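Local atomic coordinates of penicillin-binding protein activator LpoB (Salmonella enterica subsp. enterica serovar Typhimurium, PDB entry 4Q6V), a protein that is an outer-membrane lipoprotein, here its C-terminal domain, that activates penicillin-binding protein 1B and so probably regulates peptidoglycan synthesis. Residues G23-V28 with T59-Q64. Sequence-based numbering, arbitrary orientation.
Sequences GSVLLV and TLVSVQ
Val61 sets its side chain between those of Val25 and Leu27. Its CG2 meets Val25 CG1 at 3.9 Å, the two side chains crossing at about a right angle, while Leu27 CD1 comes up to Val61 CB at 4.0 Å. CG1 of Val61 lies anti to the backbone N (chi1 -175°), which puts CG2 beside that N and 3.7 Å from Leu26 O; a compact, branched residue suits this buried wedge, which Leu66 of helix 63-72 also touches. On the face that Leu26 shares with Leu60, the two leucines run side by side and point the same way, CD2 to CD2, their long branched chains spanning the gap between strands. Leu60 CD2 also reaches Val28 CG2 at 3.8 Å. From helix 41-54, Leu52 packs on Leu26 and Val28, and Leu48 on Val28. That helix connects the strands in a beta-alpha-beta unit, which places 59-60 parallel to 25-35 at one edge of the mixed sheet. The backbone rungs alternate: Thr59 N gives a bent bond to Ser24 O (139° at the hydrogen), Leu26 N a straighter one to Thr59 O at 2.9 Å, and Val61 N one to Leu26 O at 3.2 Å. Beyond them the chains part, and a water accepts from Val28 N and donates to Val61 O, which Arg49 also grips. Ser62, apt as an N-cap, binds Gln65 N.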
loop_
_atom_site.group_PDB
_atom_site.type_symbol
_atom_site.label_atom_id
_atom_site.label_comp_id
_atom_site.label_asym_id
_atom_site.label_seq_id
_atom_site.Cartn_x
_atom_site.Cartn_y
_atom_site.Cartn_z
ATOM N N GLY A 23 9.937 -11.460 -1.931
ATOM C CA GLY A 23 10.925 -11.535 -0.902
ATOM C C GLY A 23 11.663 -10.218 -0.738
ATOM O O GLY A 23 12.622 -10.136 0.032
ATOM N N SER A 24 11.255 -9.195 -1.489
ATOM C CA SER A 24 11.914 -7.879 -1.433
ATOM C C SER A 24 11.241 -7.010 -0.372
ATOM O O SER A 24 10.264 -7.424 0.270
ATOM C CB SER A 24 11.920 -7.222 -2.814
ATOM O OG SER A 24 10.625 -7.262 -3.327
ATOM N N VAL A 25 11.823 -5.846 -0.123
ATOM C CA VAL A 25 11.355 -4.993 0.945
ATOM C C VAL A 25 10.305 -4.072 0.318
ATOM O O VAL A 25 10.536 -3.356 -0.689
ATOM C CB VAL A 25 12.500 -4.210 1.565
ATOM C CG1 VAL A 25 11.995 -3.346 2.722
ATOM C CG2 VAL A 25 13.633 -5.148 2.020
ATOM N N LEU A 26 9.134 -4.077 0.926
ATOM C CA LEU A 26 7.966 -3.367 0.367
ATOM C C LEU A 26 7.444 -2.422 1.425
ATOM O O LEU A 26 7.167 -2.831 2.529
ATOM C CB LEU A 26 6.940 -4.360 -0.139
ATOM C CG LEU A 26 5.566 -3.761 -0.469
ATOM C CD1 LEU A 26 5.574 -2.964 -1.773
ATOM C CD2 LEU A 26 4.574 -4.904 -0.540
ATOM N N LEU A 27 7.316 -1.145 1.086
ATOM C CA LEU A 27 6.590 -0.191 1.868
ATOM C C LEU A 27 5.107 -0.109 1.507
ATOM O O LEU A 27 4.736 0.304 0.423
ATOM C CB LEU A 27 7.259 1.188 1.741
ATOM C CG LEU A 27 6.602 2.349 2.471
ATOM C CD1 LEU A 27 6.243 1.970 3.883
ATOM C CD2 LEU A 27 7.430 3.631 2.429
ATOM N N VAL A 28 4.260 -0.490 2.446
ATOM C CA VAL A 28 2.807 -0.548 2.206
ATOM C C VAL A 28 2.139 0.712 2.751
ATOM O O VAL A 28 2.002 0.893 3.967
ATOM C CB VAL A 28 2.163 -1.777 2.912
ATOM C CG1 VAL A 28 0.646 -1.780 2.731
ATOM C CG2 VAL A 28 2.764 -3.032 2.370
ATOM N N THR A 59 9.291 -8.676 2.752
ATOM C CA THR A 59 9.575 -8.042 4.026
ATOM C C THR A 59 8.933 -6.695 3.999
ATOM O O THR A 59 9.282 -5.866 3.165
ATOM C CB THR A 59 11.089 -7.837 4.214
ATOM O OG1 THR A 59 11.684 -9.116 4.268
ATOM C CG2 THR A 59 11.382 -7.119 5.524
ATOM N N LEU A 60 7.983 -6.491 4.902
ATOM C CA LEU A 60 7.287 -5.232 5.059
ATOM C C LEU A 60 8.016 -4.257 5.978
ATOM O O LEU A 60 8.548 -4.630 7.041
ATOM C CB LEU A 60 5.841 -5.446 5.517
ATOM C CG LEU A 60 4.959 -6.395 4.714
ATOM C CD1 LEU A 60 3.566 -6.413 5.309
ATOM C CD2 LEU A 60 4.919 -6.025 3.244
ATOM N N VAL A 61 8.039 -2.990 5.569
ATOM C CA VAL A 61 8.511 -1.931 6.474
ATOM C C VAL A 61 7.494 -1.858 7.575
ATOM O O VAL A 61 6.295 -1.893 7.290
ATOM C CB VAL A 61 8.683 -0.605 5.743
ATOM C CG1 VAL A 61 9.282 0.430 6.653
ATOM C CG2 VAL A 61 9.576 -0.790 4.501
ATOM N N SER A 62 7.985 -1.780 8.814
ATOM C CA SER A 62 7.119 -1.791 9.996
ATOM C C SER A 62 6.627 -0.387 10.374
ATOM O O SER A 62 7.242 0.623 10.068
ATOM C CB SER A 62 7.879 -2.402 11.170
ATOM O OG SER A 62 8.727 -1.418 11.745
ATOM N N VAL A 63 5.551 -0.333 11.151
ATOM C CA VAL A 63 4.945 0.906 11.592
ATOM C C VAL A 63 5.995 1.803 12.278
ATOM O O VAL A 63 6.049 3.006 12.016
ATOM C CB VAL A 63 3.735 0.639 12.535
ATOM C CG1 VAL A 63 3.163 1.914 13.093
ATOM C CG2 VAL A 63 2.639 -0.166 11.821
ATOM N N GLN A 64 6.832 1.213 13.129
ATOM C CA GLN A 64 7.751 1.946 13.970
ATOM C C GLN A 64 8.875 2.507 13.142
ATOM O O GLN A 64 9.213 3.682 13.255
ATOM C CB GLN A 64 8.268 1.115 15.144
ATOM C CG GLN A 64 7.251 1.002 16.302
ATOM C CD GLN A 64 7.942 0.682 17.622
ATOM O OE1 GLN A 64 9.029 1.214 17.900
ATOM N NE2 GLN A 64 7.333 -0.187 18.439
HETATM O O HOH W 1 4.953 -0.626 5.242
#